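Local atomic coordinates of ATPase associated with various cellular activities, AAA_5 (Staphylothermus marinus, PDB entry 6N0S), a protein that probably hydrolyses ATP as the McrB subunit of a restriction system, and is represented here by its N-terminal EVE-like domain, which resembles PUA-like RNA-binding proteins. Residues P22-I27 with R64-L69; I57-G62 with F135-Y140; K97-I102 with Q115-I120; K71-E76 with D154-I159. All blocks are in the same frame, centred on the assembly; numbering follows the deposited sequence.

Interaction 1 of 4, residues P22-I27 with R64-L69; sequences PTLDHI and RASHDL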
loop_
_atom_site.group_PDB
_atom_site.type_symbol
_atom_site.label_atom_id
_atom_site.label_comp_id
_atom_site.label_asym_id
_atom_site.label_seq_id
_atom_site.Cartn_x
_atom_site.Cartn_y
_atom_site.Cartn_z
ATOM N N PRO A 22 -13.339 -2.246 6.753
ATOM C CA PRO A 22 -13.850 -2.472 8.115
ATOM C C PRO A 22 -12.857 -2.106 9.200
ATOM O O PRO A 22 -13.219 -2.111 10.381
ATOM C CB PRO A 22 -14.132 -3.971 8.123
ATOM C CG PRO A 22 -13.100 -4.531 7.167
ATOM C CD PRO A 22 -13.047 -3.512 6.059
ATOM N N THR A 23 -11.617 -1.796 8.848
ATOM C CA THR A 23 -10.573 -1.524 9.826
ATOM C C THR A 23 -9.406 -0.886 9.092
ATOM O O THR A 23 -9.275 -1.063 7.889
ATOM C CB THR A 23 -10.098 -2.811 10.524
ATOM O OG1 THR A 23 -9.104 -2.492 11.502
ATOM C CG2 THR A 23 -9.489 -3.775 9.520
ATOM N N LEU A 24 -8.567 -0.155 9.832
ATOM C CA LEU A 24 -7.264 0.303 9.348
ATOM C C LEU A 24 -6.110 -0.420 10.021
ATOM O O LEU A 24 -4.946 -0.089 9.762
ATOM C CB LEU A 24 -7.114 1.816 9.572
ATOM C CG LEU A 24 -8.241 2.685 8.989
ATOM C CD1 LEU A 24 -8.061 4.160 9.347
ATOM C CD2 LEU A 24 -8.361 2.520 7.496
ATOM N N ASP A 25 -6.407 -1.395 10.886
ATOM C CA ASP A 25 -5.386 -2.060 11.689
ATOM C C ASP A 25 -4.415 -2.869 10.834
ATOM O O ASP A 25 -3.282 -3.121 11.257
ATOM C CB ASP A 25 -6.051 -2.989 12.720
ATOM C CG ASP A 25 -6.822 -2.233 13.802
ATOM O OD1 ASP A 25 -6.777 -0.986 13.822
ATOM O OD2 ASP A 25 -7.452 -2.895 14.659
ATOM N N HIS A 26 -4.828 -3.297 9.653
ATOM C CA HIS A 26 -3.932 -4.051 8.787
ATOM C C HIS A 26 -2.948 -3.164 8.022
ATOM O O HIS A 26 -2.055 -3.691 7.344
ATOM C CB HIS A 26 -4.743 -4.814 7.783
ATOM C CG HIS A 26 -5.501 -3.916 6.869
ATOM N ND1 HIS A 26 -6.467 -3.039 7.323
ATOM C CD2 HIS A 26 -5.392 -3.709 5.536
ATOM C CE1 HIS A 26 -6.938 -2.346 6.299
ATOM N NE2 HIS A 26 -6.308 -2.739 5.207
ATOM N N ILE A 27 -3.126 -1.857 8.067
ATOM C CA ILE A 27 -2.333 -0.958 7.233
ATOM C C ILE A 27 -0.950 -0.848 7.837
ATOM O O ILE A 27 -0.808 -0.604 9.040
ATOM C CB ILE A 27 -3.000 0.414 7.095
ATOM C CG1 ILE A 27 -4.275 0.254 6.262
ATOM C CG2 ILE A 27 -2.046 1.413 6.320
ATOM C CD1 ILE A 27 -5.113 1.501 6.138
ATOM N N ARG A 64 -13.340 7.908 1.671
ATOM C CA ARG A 64 -14.263 6.802 1.880
ATOM C C ARG A 64 -13.703 5.735 2.808
ATOM O O ARG A 64 -14.464 4.888 3.274
ATOM C CB ARG A 64 -14.636 6.168 0.538
ATOM C CG ARG A 64 -15.284 7.148 -0.399
ATOM C CD ARG A 64 -16.160 6.456 -1.434
ATOM N NE ARG A 64 -15.509 5.295 -2.030
ATOM C CZ ARG A 64 -14.624 5.356 -3.020
ATOM N NH1 ARG A 64 -14.251 6.527 -3.518
ATOM N NH2 ARG A 64 -14.108 4.237 -3.508
ATOM N N ALA A 65 -12.392 5.722 3.064
ATOM C CA ALA A 65 -11.816 4.614 3.815
ATOM C C ALA A 65 -12.043 4.741 5.315
ATOM O O ALA A 65 -11.955 3.736 6.034
ATOM C CB ALA A 65 -10.322 4.509 3.521
ATOM N N SER A 66 -12.332 5.948 5.790
ATOM C CA SER A 66 -12.510 6.238 7.200
ATOM C C SER A 66 -13.265 7.549 7.315
ATOM O O SER A 66 -13.003 8.494 6.567
ATOM C CB SER A 66 -11.168 6.347 7.935
ATOM O OG SER A 66 -11.328 6.934 9.217
ATOM N N HIS A 67 -14.186 7.600 8.272
ATOM C CA HIS A 67 -14.963 8.819 8.501
ATOM C C HIS A 67 -14.154 9.897 9.215
ATOM O O HIS A 67 -14.386 11.092 8.987
ATOM C CB HIS A 67 -16.215 8.491 9.309
ATOM C CG HIS A 67 -15.999 7.418 10.327
ATOM N ND1 HIS A 67 -15.977 6.080 9.997
ATOM C CD2 HIS A 67 -15.758 7.482 11.657
ATOM C CE1 HIS A 67 -15.752 5.364 11.086
ATOM N NE2 HIS A 67 -15.616 6.192 12.107
ATOM N N ASP A 68 -13.203 9.503 10.063
ATOM C CA ASP A 68 -12.431 10.448 10.864
ATOM C C ASP A 68 -11.008 10.645 10.367
ATOM O O ASP A 68 -10.423 11.705 10.604
ATOM C CB ASP A 68 -12.376 9.987 12.328
ATOM C CG ASP A 68 -13.744 10.012 13.010
ATOM O OD1 ASP A 68 -14.541 10.942 12.733
ATOM O OD2 ASP A 68 -14.018 9.099 13.823
ATOM N N LEU A 69 -10.434 9.652 9.696
ATOM C CA LEU A 69 -9.090 9.764 9.154
ATOM C C LEU A 69 -9.088 9.868 7.630
ATOM O O LEU A 69 -8.048 9.662 6.989
ATOM C CB LEU A 69 -8.252 8.576 9.637
ATOM C CG LEU A 69 -8.076 8.509 11.165
ATOM C CD1 LEU A 69 -7.449 7.188 11.614
ATOM C CD2 LEU A 69 -7.235 9.694 11.686
#

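Interaction 2 of 4, residues I57-G62 with F135-Y140; sequences IIHYIG and FRLAEY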
loop_
_atom_site.group_PDB
_atom_site.type_symbol
_atom_site.label_atom_id
_atom_site.label_comp_id
_atom_site.label_asym_id
_atom_site.label_seq_id
_atom_site.Cartn_x
_atom_site.Cartn_y
_atom_site.Cartn_z
ATOM N N ILE A 57 7.574 3.639 2.794
ATOM C CA ILE A 57 6.181 3.665 2.362
ATOM C C ILE A 57 5.393 4.542 3.313
ATOM O O ILE A 57 5.354 4.290 4.528
ATOM C CB ILE A 57 5.583 2.251 2.316
ATOM C CG1 ILE A 57 6.477 1.305 1.524
ATOM C CG2 ILE A 57 4.148 2.283 1.761
ATOM C CD1 ILE A 57 6.668 1.620 0.101
ATOM N N ILE A 58 4.774 5.564 2.787
ATOM C CA ILE A 58 3.799 6.339 3.544
ATOM C C ILE A 58 2.401 5.851 3.192
ATOM O O ILE A 58 2.080 5.628 2.021
ATOM C CB ILE A 58 3.958 7.834 3.258
ATOM C CG1 ILE A 58 5.326 8.320 3.760
ATOM C CG2 ILE A 58 2.851 8.584 3.916
ATOM C CD1 ILE A 58 5.533 9.814 3.469
ATOM N N HIS A 59 1.559 5.698 4.207
ATOM C CA HIS A 59 0.225 5.112 4.069
ATOM C C HIS A 59 -0.826 6.217 4.102
ATOM O O HIS A 59 -0.909 6.989 5.070
ATOM C CB HIS A 59 -0.021 4.068 5.169
ATOM C CG HIS A 59 0.938 2.915 5.098
ATOM N ND1 HIS A 59 0.734 1.833 4.273
ATOM C CD2 HIS A 59 2.135 2.707 5.701
ATOM C CE1 HIS A 59 1.753 0.995 4.385
ATOM N NE2 HIS A 59 2.624 1.511 5.235
ATOM N N TYR A 60 -1.607 6.296 3.035
ATOM C CA TYR A 60 -2.631 7.317 2.853
ATOM C C TYR A 60 -4.012 6.669 2.860
ATOM O O TYR A 60 -4.207 5.577 2.309
ATOM C CB TYR A 60 -2.397 8.051 1.511
ATOM C CG TYR A 60 -3.506 8.988 1.094
ATOM C CD1 TYR A 60 -3.572 10.278 1.588
ATOM C CD2 TYR A 60 -4.473 8.587 0.197
ATOM C CE1 TYR A 60 -4.565 11.144 1.199
ATOM C CE2 TYR A 60 -5.472 9.446 -0.202
ATOM C CZ TYR A 60 -5.522 10.717 0.318
ATOM O OH TYR A 60 -6.525 11.570 -0.060
ATOM N N ILE A 61 -4.977 7.394 3.411
ATOM C CA ILE A 61 -6.342 6.941 3.573
ATOM C C ILE A 61 -7.225 7.906 2.802
ATOM O O ILE A 61 -7.200 9.108 3.072
ATOM C CB ILE A 61 -6.730 6.924 5.065
ATOM C CG1 ILE A 61 -5.697 6.153 5.885
ATOM C CG2 ILE A 61 -8.060 6.347 5.253
ATOM C CD1 ILE A 61 -5.588 4.683 5.588
ATOM N N GLY A 62 -8.002 7.394 1.847
ATOM C CA GLY A 62 -8.979 8.229 1.160
ATOM C C GLY A 62 -10.207 8.521 2.033
ATOM O O GLY A 62 -10.452 7.887 3.054
ATOM N N PHE A 135 3.995 -7.816 -1.026
ATOM C CA PHE A 135 5.208 -7.385 -0.355
ATOM C C PHE A 135 4.959 -7.390 1.146
ATOM O O PHE A 135 3.946 -6.855 1.622
ATOM C CB PHE A 135 5.629 -5.980 -0.799
ATOM C CG PHE A 135 6.036 -5.895 -2.246
ATOM C CD1 PHE A 135 7.252 -6.400 -2.668
ATOM C CD2 PHE A 135 5.209 -5.315 -3.176
ATOM C CE1 PHE A 135 7.651 -6.309 -3.979
ATOM C CE2 PHE A 135 5.601 -5.239 -4.497
ATOM C CZ PHE A 135 6.837 -5.743 -4.891
ATOM N N ARG A 136 5.890 -7.964 1.897
ATOM C CA ARG A 136 5.836 -7.889 3.355
ATOM C C ARG A 136 6.578 -6.635 3.811
ATOM O O ARG A 136 7.746 -6.454 3.465
ATOM C CB ARG A 136 6.445 -9.148 3.970
ATOM C CG ARG A 136 5.566 -10.379 3.809
ATOM C CD ARG A 136 6.317 -11.639 4.143
ATOM N NE ARG A 136 5.461 -12.616 4.803
ATOM C CZ ARG A 136 4.777 -13.569 4.176
ATOM N NH1 ARG A 136 4.838 -13.690 2.858
ATOM N NH2 ARG A 136 4.038 -14.424 4.882
ATOM N N LEU A 137 5.889 -5.776 4.567
ATOM C CA LEU A 137 6.433 -4.572 5.174
ATOM C C LEU A 137 6.945 -4.855 6.588
ATOM O O LEU A 137 6.642 -5.884 7.195
ATOM C CB LEU A 137 5.356 -3.486 5.254
ATOM C CG LEU A 137 4.720 -3.130 3.903
ATOM C CD1 LEU A 137 3.558 -2.176 4.105
ATOM C CD2 LEU A 137 5.763 -2.542 2.963
ATOM N N ALA A 138 7.628 -3.859 7.151
ATOM C CA ALA A 138 8.180 -3.930 8.497
ATOM C C ALA A 138 8.197 -2.537 9.082
ATOM O O ALA A 138 8.241 -1.550 8.344
ATOM C CB ALA A 138 9.606 -4.471 8.516
ATOM N N GLU A 139 8.146 -2.470 10.417
ATOM C CA GLU A 139 8.398 -1.256 11.197
ATOM C C GLU A 139 7.331 -0.202 11.016
ATOM O O GLU A 139 7.602 0.977 11.207
ATOM C CB GLU A 139 9.768 -0.640 10.866
ATOM C CG GLU A 139 10.962 -1.625 10.868
ATOM C CD GLU A 139 12.271 -1.010 10.284
ATOM O OE1 GLU A 139 12.482 0.227 10.381
ATOM O OE2 GLU A 139 13.088 -1.772 9.708
ATOM N N TYR A 140 6.109 -0.582 10.651
ATOM C CA TYR A 140 5.037 0.406 10.586
ATOM C C TYR A 140 5.002 1.224 11.867
ATOM O O TYR A 140 5.101 0.685 12.967
ATOM C CB TYR A 140 3.660 -0.255 10.374
ATOM C CG TYR A 140 2.583 0.793 10.383
ATOM C CD1 TYR A 140 2.421 1.654 9.304
ATOM C CD2 TYR A 140 1.742 0.957 11.486
ATOM C CE1 TYR A 140 1.473 2.635 9.329
ATOM C CE2 TYR A 140 0.791 1.950 11.503
ATOM C CZ TYR A 140 0.666 2.775 10.422
ATOM O OH TYR A 140 -0.273 3.771 10.411
#

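Interaction 3 of 4, residues K97-I102 with Q115-I120; sequences KVLRKI and QYFIAI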
loop_
_atom_site.group_PDB
_atom_site.type_symbol
_atom_site.label_atom_id
_atom_site.label_comp_id
_atom_site.label_asym_id
_atom_site.label_seq_id
_atom_site.Cartn_x
_atom_site.Cartn_y
_atom_site.Cartn_z
ATOM N N LYS A 97 -5.281 -16.656 2.026
ATOM C CA LYS A 97 -4.851 -17.508 3.114
ATOM C C LYS A 97 -3.561 -16.984 3.729
ATOM O O LYS A 97 -3.382 -17.025 4.946
ATOM C CB LYS A 97 -4.715 -18.936 2.568
ATOM C CG LYS A 97 -4.306 -19.985 3.552
ATOM C CD LYS A 97 -4.283 -21.365 2.880
ATOM C CE LYS A 97 -3.850 -22.461 3.848
ATOM N NZ LYS A 97 -4.929 -22.763 4.872
ATOM N N VAL A 98 -2.657 -16.455 2.910
ATOM C CA VAL A 98 -1.423 -15.872 3.442
ATOM C C VAL A 98 -1.724 -14.613 4.242
ATOM O O VAL A 98 -1.161 -14.387 5.322
ATOM C CB VAL A 98 -0.447 -15.574 2.291
ATOM C CG1 VAL A 98 0.722 -14.756 2.801
ATOM C CG2 VAL A 98 0.004 -16.869 1.614
ATOM N N LEU A 99 -2.576 -13.740 3.697
ATOM C CA LEU A 99 -2.924 -12.507 4.413
ATOM C C LEU A 99 -3.687 -12.799 5.698
ATOM O O LEU A 99 -3.462 -12.137 6.722
ATOM C CB LEU A 99 -3.757 -11.600 3.522
ATOM C CG LEU A 99 -3.038 -11.098 2.254
ATOM C CD1 LEU A 99 -4.027 -10.420 1.279
ATOM C CD2 LEU A 99 -1.959 -10.153 2.683
ATOM N N ARG A 100 -4.622 -13.750 5.664
ATOM C CA ARG A 100 -5.373 -14.059 6.896
ATOM C C ARG A 100 -4.426 -14.474 8.018
ATOM O O ARG A 100 -4.574 -14.042 9.174
ATOM C CB ARG A 100 -6.406 -15.163 6.626
ATOM C CG ARG A 100 -7.180 -15.678 7.916
ATOM C CD ARG A 100 -8.358 -16.627 7.562
ATOM N NE ARG A 100 -9.413 -15.977 6.788
ATOM C CZ ARG A 100 -10.431 -15.289 7.281
ATOM N NH1 ARG A 100 -10.601 -15.149 8.596
ATOM N NH2 ARG A 100 -11.291 -14.733 6.434
ATOM N N LYS A 101 -3.438 -15.315 7.702
ATOM C CA LYS A 101 -2.449 -15.690 8.705
ATOM C C LYS A 101 -1.683 -14.475 9.200
ATOM O O LYS A 101 -1.502 -14.292 10.409
ATOM C CB LYS A 101 -1.502 -16.748 8.140
ATOM C CG LYS A 101 -0.297 -17.032 9.021
ATOM C CD LYS A 101 0.453 -18.269 8.526
ATOM C CE LYS A 101 1.880 -18.316 9.046
ATOM N NZ LYS A 101 1.951 -18.047 10.518
ATOM N N ILE A 102 -1.225 -13.618 8.290
ATOM C CA ILE A 102 -0.482 -12.443 8.738
ATOM C C ILE A 102 -1.358 -11.561 9.620
ATOM O O ILE A 102 -0.911 -11.052 10.657
ATOM C CB ILE A 102 0.076 -11.666 7.533
ATOM C CG1 ILE A 102 1.165 -12.476 6.855
ATOM C CG2 ILE A 102 0.665 -10.364 7.996
ATOM C CD1 ILE A 102 1.486 -12.046 5.424
ATOM N N GLN A 115 -14.656 -9.640 7.028
ATOM C CA GLN A 115 -15.258 -8.443 6.451
ATOM C C GLN A 115 -14.327 -7.762 5.459
ATOM O O GLN A 115 -14.802 -7.176 4.492
ATOM C CB GLN A 115 -15.636 -7.456 7.541
ATOM C CG GLN A 115 -16.833 -7.911 8.402
ATOM C CD GLN A 115 -16.806 -7.353 9.808
ATOM O OE1 GLN A 115 -16.288 -6.267 10.053
ATOM N NE2 GLN A 115 -17.363 -8.104 10.751
ATOM N N TYR A 116 -13.015 -7.798 5.707
ATOM C CA TYR A 116 -12.056 -7.173 4.804
ATOM C C TYR A 116 -12.139 -7.809 3.429
ATOM O O TYR A 116 -12.299 -7.115 2.420
ATOM C CB TYR A 116 -10.660 -7.288 5.424
ATOM C CG TYR A 116 -9.490 -6.819 4.594
ATOM C CD1 TYR A 116 -9.173 -5.470 4.463
ATOM C CD2 TYR A 116 -8.680 -7.738 3.974
ATOM C CE1 TYR A 116 -8.069 -5.067 3.710
ATOM C CE2 TYR A 116 -7.606 -7.367 3.243
ATOM C CZ TYR A 116 -7.296 -6.035 3.097
ATOM O OH TYR A 116 -6.195 -5.768 2.335
ATOM N N PHE A 117 -12.091 -9.141 3.372
ATOM C CA PHE A 117 -12.069 -9.825 2.089
ATOM C C PHE A 117 -13.378 -9.663 1.330
ATOM O O PHE A 117 -13.369 -9.503 0.099
ATOM C CB PHE A 117 -11.729 -11.298 2.306
ATOM C CG PHE A 117 -10.294 -11.521 2.670
ATOM C CD1 PHE A 117 -9.290 -10.901 1.939
ATOM C CD2 PHE A 117 -9.945 -12.326 3.717
ATOM C CE1 PHE A 117 -7.964 -11.086 2.267
ATOM C CE2 PHE A 117 -8.626 -12.521 4.036
ATOM C CZ PHE A 117 -7.630 -11.883 3.296
ATOM N N ILE A 118 -14.505 -9.671 2.039
ATOM C CA ILE A 118 -15.804 -9.454 1.401
ATOM C C ILE A 118 -15.849 -8.076 0.771
ATOM O O ILE A 118 -16.383 -7.895 -0.333
ATOM C CB ILE A 118 -16.950 -9.634 2.422
ATOM C CG1 ILE A 118 -17.487 -11.041 2.392
ATOM C CG2 ILE A 118 -18.142 -8.757 2.114
ATOM C CD1 ILE A 118 -16.596 -11.974 2.926
ATOM N N ALA A 119 -15.310 -7.077 1.467
ATOM C CA ALA A 119 -15.291 -5.723 0.920
ATOM C C ALA A 119 -14.390 -5.631 -0.307
ATOM O O ALA A 119 -14.782 -5.072 -1.335
ATOM C CB ALA A 119 -14.834 -4.745 2.001
ATOM N N ILE A 120 -13.185 -6.189 -0.225
ATOM C CA ILE A 120 -12.268 -6.176 -1.364
ATOM C C ILE A 120 -12.883 -6.906 -2.551
ATOM O O ILE A 120 -12.840 -6.430 -3.693
ATOM C CB ILE A 120 -10.918 -6.810 -0.979
ATOM C CG1 ILE A 120 -10.201 -6.005 0.112
ATOM C CG2 ILE A 120 -10.023 -6.909 -2.204
ATOM C CD1 ILE A 120 -10.079 -4.526 -0.166
#

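Interaction 4 of 4, residues K71-E76 with D154-I159; sequences KTFIGE and DIISHI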
loop_
_atom_site.group_PDB
_atom_site.type_symbol
_atom_site.label_atom_id
_atom_site.label_comp_id
_atom_site.label_asym_id
_atom_site.label_seq_id
_atom_site.Cartn_x
_atom_site.Cartn_y
_atom_site.Cartn_z
ATOM N N LYS A 71 -8.714 11.274 3.962
ATOM C CA LYS A 71 -7.760 12.213 3.375
ATOM C C LYS A 71 -6.667 12.591 4.372
ATOM O O LYS A 71 -6.461 13.759 4.697
ATOM C CB LYS A 71 -8.473 13.465 2.862
ATOM C CG LYS A 71 -9.297 13.247 1.601
ATOM C CD LYS A 71 -10.007 14.521 1.163
ATOM C CE LYS A 71 -10.080 14.621 -0.350
ATOM N NZ LYS A 71 -8.708 14.696 -0.915
ATOM N N THR A 72 -5.945 11.575 4.851
ATOM C CA THR A 72 -4.829 11.825 5.756
ATOM C C THR A 72 -3.762 10.769 5.535
ATOM O O THR A 72 -4.046 9.641 5.117
ATOM C CB THR A 72 -5.273 11.857 7.252
ATOM O OG1 THR A 72 -5.204 10.553 7.824
ATOM C CG2 THR A 72 -6.690 12.325 7.365
ATOM N N PHE A 73 -2.523 11.161 5.799
ATOM C CA PHE A 73 -1.416 10.227 5.847
ATOM C C PHE A 73 -1.288 9.792 7.299
ATOM O O PHE A 73 -1.097 10.635 8.177
ATOM C CB PHE A 73 -0.133 10.880 5.328
ATOM C CG PHE A 73 -0.274 11.431 3.941
ATOM C CD1 PHE A 73 -0.742 12.711 3.745
ATOM C CD2 PHE A 73 0.035 10.666 2.850
ATOM C CE1 PHE A 73 -0.895 13.236 2.472
ATOM C CE2 PHE A 73 -0.104 11.189 1.544
ATOM C CZ PHE A 73 -0.591 12.456 1.372
ATOM N N ILE A 74 -1.384 8.495 7.555
ATOM C CA ILE A 74 -1.488 8.033 8.933
ATOM C C ILE A 74 -0.191 7.454 9.498
ATOM O O ILE A 74 -0.049 7.368 10.723
ATOM C CB ILE A 74 -2.638 7.009 9.106
ATOM C CG1 ILE A 74 -2.385 5.729 8.295
ATOM C CG2 ILE A 74 -4.000 7.673 8.788
ATOM C CD1 ILE A 74 -3.373 4.608 8.689
ATOM N N GLY A 75 0.742 7.038 8.657
ATOM C CA GLY A 75 1.967 6.455 9.174
ATOM C C GLY A 75 2.862 6.024 8.042
ATOM O O GLY A 75 2.542 6.231 6.861
ATOM N N GLU A 76 3.976 5.393 8.406
ATOM C CA GLU A 76 4.901 4.924 7.390
ATOM C C GLU A 76 5.561 3.633 7.826
ATOM O O GLU A 76 5.540 3.269 8.997
ATOM C CB GLU A 76 5.950 5.997 7.066
ATOM C CG GLU A 76 6.707 6.560 8.256
ATOM C CD GLU A 76 7.802 7.505 7.798
ATOM O OE1 GLU A 76 8.891 6.993 7.433
ATOM O OE2 GLU A 76 7.534 8.730 7.756
ATOM N N ASP A 154 -0.356 21.489 -1.678
ATOM C CA ASP A 154 0.376 22.253 -2.671
ATOM C C ASP A 154 1.767 21.694 -2.902
ATOM O O ASP A 154 2.513 22.246 -3.711
ATOM C CB ASP A 154 0.431 23.732 -2.256
ATOM C CG ASP A 154 -0.936 24.425 -2.393
ATOM O OD1 ASP A 154 -1.617 24.193 -3.414
ATOM O OD2 ASP A 154 -1.346 25.177 -1.483
ATOM N N ILE A 155 2.086 20.572 -2.270
ATOM C CA ILE A 155 3.397 19.947 -2.345
ATOM C C ILE A 155 3.345 18.661 -3.157
ATOM O O ILE A 155 4.105 18.484 -4.117
ATOM C CB ILE A 155 3.938 19.678 -0.927
ATOM C CG1 ILE A 155 4.263 21.002 -0.252
ATOM C CG2 ILE A 155 5.149 18.758 -0.971
ATOM C CD1 ILE A 155 4.296 20.907 1.244
ATOM N N ILE A 156 2.458 17.747 -2.774
ATOM C CA ILE A 156 2.213 16.526 -3.539
ATOM C C ILE A 156 1.052 16.777 -4.498
ATOM O O ILE A 156 0.321 17.761 -4.359
ATOM C CB ILE A 156 1.946 15.315 -2.615
ATOM C CG1 ILE A 156 0.910 15.615 -1.513
ATOM C CG2 ILE A 156 3.254 14.857 -1.949
ATOM C CD1 ILE A 156 -0.563 15.447 -1.922
ATOM N N SER A 157 0.859 15.893 -5.472
ATOM C CA SER A 157 -0.146 16.122 -6.492
ATOM C C SER A 157 -1.183 15.008 -6.430
ATOM O O SER A 157 -1.111 14.016 -7.163
ATOM C CB SER A 157 0.501 16.227 -7.888
ATOM O OG SER A 157 -0.453 16.807 -8.759
ATOM N N HIS A 158 -2.178 15.214 -5.582
ATOM C CA HIS A 158 -3.231 14.226 -5.378
ATOM C C HIS A 158 -4.005 13.942 -6.666
ATOM O O HIS A 158 -4.469 12.818 -6.864
ATOM C CB HIS A 158 -4.151 14.732 -4.251
ATOM C CG HIS A 158 -5.352 13.883 -3.994
ATOM N ND1 HIS A 158 -6.522 14.013 -4.709
ATOM C CD2 HIS A 158 -5.592 12.940 -3.049
ATOM C CE1 HIS A 158 -7.415 13.153 -4.253
ATOM N NE2 HIS A 158 -6.879 12.495 -3.237
ATOM N N ILE A 159 -4.121 14.921 -7.570
ATOM C CA ILE A 159 -4.947 14.712 -8.758
ATOM C C ILE A 159 -4.385 13.585 -9.629
ATOM O O ILE A 159 -5.134 12.923 -10.357
ATOM C CB ILE A 159 -5.097 16.044 -9.526
ATOM C CG1 ILE A 159 -6.131 15.919 -10.639
ATOM C CG2 ILE A 159 -3.764 16.519 -10.102
ATOM C CD1 ILE A 159 -7.474 15.505 -10.146
#

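Interaction 1 of 4, residues P22-I27 with R64-L69
Leu24 carries this contact from the P22-I27 side, and its touches on R64-L69 are made by the two methyl groups. CD1 of Leu24 lies 3.8 Å from CD1 of Leu69, methyl against methyl, and 4.1 Å from CB of Ser66. Its other branch, CD2, reaches toward the backbone, 4.1 Å from the carbonyl O of Ala65. CG of Leu24 stands anti to the carbonyl carbon (chi1 -54°), which turns the fork toward the 64-69 loop. The two segments bury 124 Å² between them, both sides summed.

Both loops belong to the EVE-like domain: 22-27 links strand 12-17 to strand 30-34, while 64-69 links the neighbouring antiparallel strands 54-61 and 72-80. Leu24 and Ser66 also touch Ile61 on strand 54-61, which places the loop-to-loop contact beside that strand.

The side-chain hydrogen bonds of Thr23 and Ser66 stay within their own loops. Thr23 OG1 accepts from Asp25 N at 3.0 Å in an ST turn, and a type I turn follows from Leu24 to Ile27. Within 64-69, Ser66 OG accepts from Leu69 N at 2.9 Å, with an N-H...O angle of 161°, and more loosely from Asp68 N at 3.3 Å and 136°, which makes an ST turn and an ST motif. With an alanine in place of Ser66, CB would stay against Leu24, but the amides of Asp68 and Leu69 would probably lose this acceptor.

Interaction 2 of 4, residues I57-G62 with F135-Y140
The His59 ring meets Tyr140 and Leu137 in different ways. Tyr140 turns its edge toward the imidazole face in an offset edge-to-face pair, with centroids 5.5 Å apart and planes at 72°; the closest atoms are Tyr140 CE1 and His59 CD2, at 3.7 Å. CG of Tyr140 lies anti to the backbone N (chi1 177°), which brings the ring edge to His59. Leu137 CD1 lies at the imidazole edge, in the ring plane and 3.7 Å from His59 CE1. Ile57 CG2 sits over one His59 face, toward the rim. The other branch of Ile57, CG1, is 4.2 Å from Leu137 CD2, the two side chains crossing at about a right angle.

In the mixed sheet, strand 72-80 separates strand 54-61 from strand 138-148, so Tyr140 meets His59 across an intervening strand, while Leu137 comes from the passage between strands 132-136 and 138-148. His59 ND1 is hydrogen-bonded to Glu15 OE1, and NE2 to Ser77 OG, which together fix the ring's rotation. Replacing His59 by a leucine is likely to leave Glu15 and Ser77 without their shared partner and Tyr140 CE1 without the ring it packs against.

Interaction 3 of 4, residues K97-I102 with Q115-I120
Leu99 is the first residue of K97-I102 to meet the facing helix, and it does so twice against Phe117. Its CB lies 3.9 Å from Phe117 CZ, at the ring edge and in the ring plane, and its CD1 branch comes to 4.1 Å from Phe117 CE1. Leu99 also packs on Thr30, Trp32 and Leu134, so helices 92-105 and 110-124, consecutive in the chain, are joined through it to the three-stranded antiparallel sheet.

Arg100 follows. Its CG is anti to the backbone N (chi1 174°), and the chain then bends at chi3 (-64°), bringing the guanidinium alongside the same ring. NH2 of Arg100 reaches Phe117 CD2 at 3.9 Å, again at the ring edge, with the guanidinium and ring planes 52° apart, so this is not a stacked arrangement. The charged end is held by a salt bridge from NH2 to Asp114 OD1, one residue before the facing segment.

Phe117 points from helix 110-124 toward helix 92-105, and one of its faces carries CD2 of Tyr116. The closest CA atoms, those of Arg100 and Phe117, are 9.3 Å apart. The chemistry implies a helix pair joined by a hydrocarbon contact at Leu99, with the arginine's charge probably balanced by Asp114 rather than by the ring.

Interaction 4 of 4, residues K71-E76 with D154-I159
A lysine chain bent at chi3 (145°) and chi4 (-63°) lifts NZ of Lys71 over the imidazole of His158, whose CG is anti to its own backbone N (chi1 175°). The two side chains cross at about a right angle. Lys71 opens a G1 beta bulge, in which it and Thr72 both face Ile61, at the start of strand 72-80 in the mixed sheet of this EVE-like domain. The partner segment, 154-159, belongs to the connection between strands 138-148 and 166-169 and runs into a short 3-10 segment that carries His158, so the contact ties the beginning of a sheet strand to a distant connection.

Lys71 NZ is 3.7 Å from His158 NE2 and 3.9 Å from His158 CE1. The ammonium stands 3.6 Å above the ring plane, offset toward the rim, an approach over the face rather than along a ring nitrogen. If His158 were protonated, the two charges would probably disfavour this closeness, so a neutral ring fits the geometry more easily. The imidazole also meets the ring of Tyr149, and the Lys71 side chain touches the same tyrosine.

Deeper in, the contact is apolar. Phe73 points toward the loop and packs against Tyr60 and Ile58 on strand 54-61, while Ile156 touches Tyr149 and Asp173. Between the two segments the join is loose: CD1 of Ile156 approaches the edge of the Phe73 ring, near its plane, 4.4 Å from CZ.

Interactions 1, 2 and 4 meet around strand 54-61. Ile27 of interaction 1 packs on Ile61 of interaction 2, and CG2 of Ile27 lies 3.5 Å from His59 ND1. Interaction 2 joins interaction 4 through the sheet: His59 N to Gly75 O and His59 O to Ile74 N, each 2.9 Å, are probable backbone hydrogen bonds. Interaction 3 lies to one side, its centre about 17 Å from that of interaction 2, and reaches it where Arg136 NH2 packs 3.5 Å from Ile102 CD1. It also touches interaction 1, centres about 15 Å apart, where the rings of His26 and Tyr116 meet edge-to-face. Interactions 3 and 4 lie on opposite sides of the chain's centre, their nearest atoms about 12 Å apart.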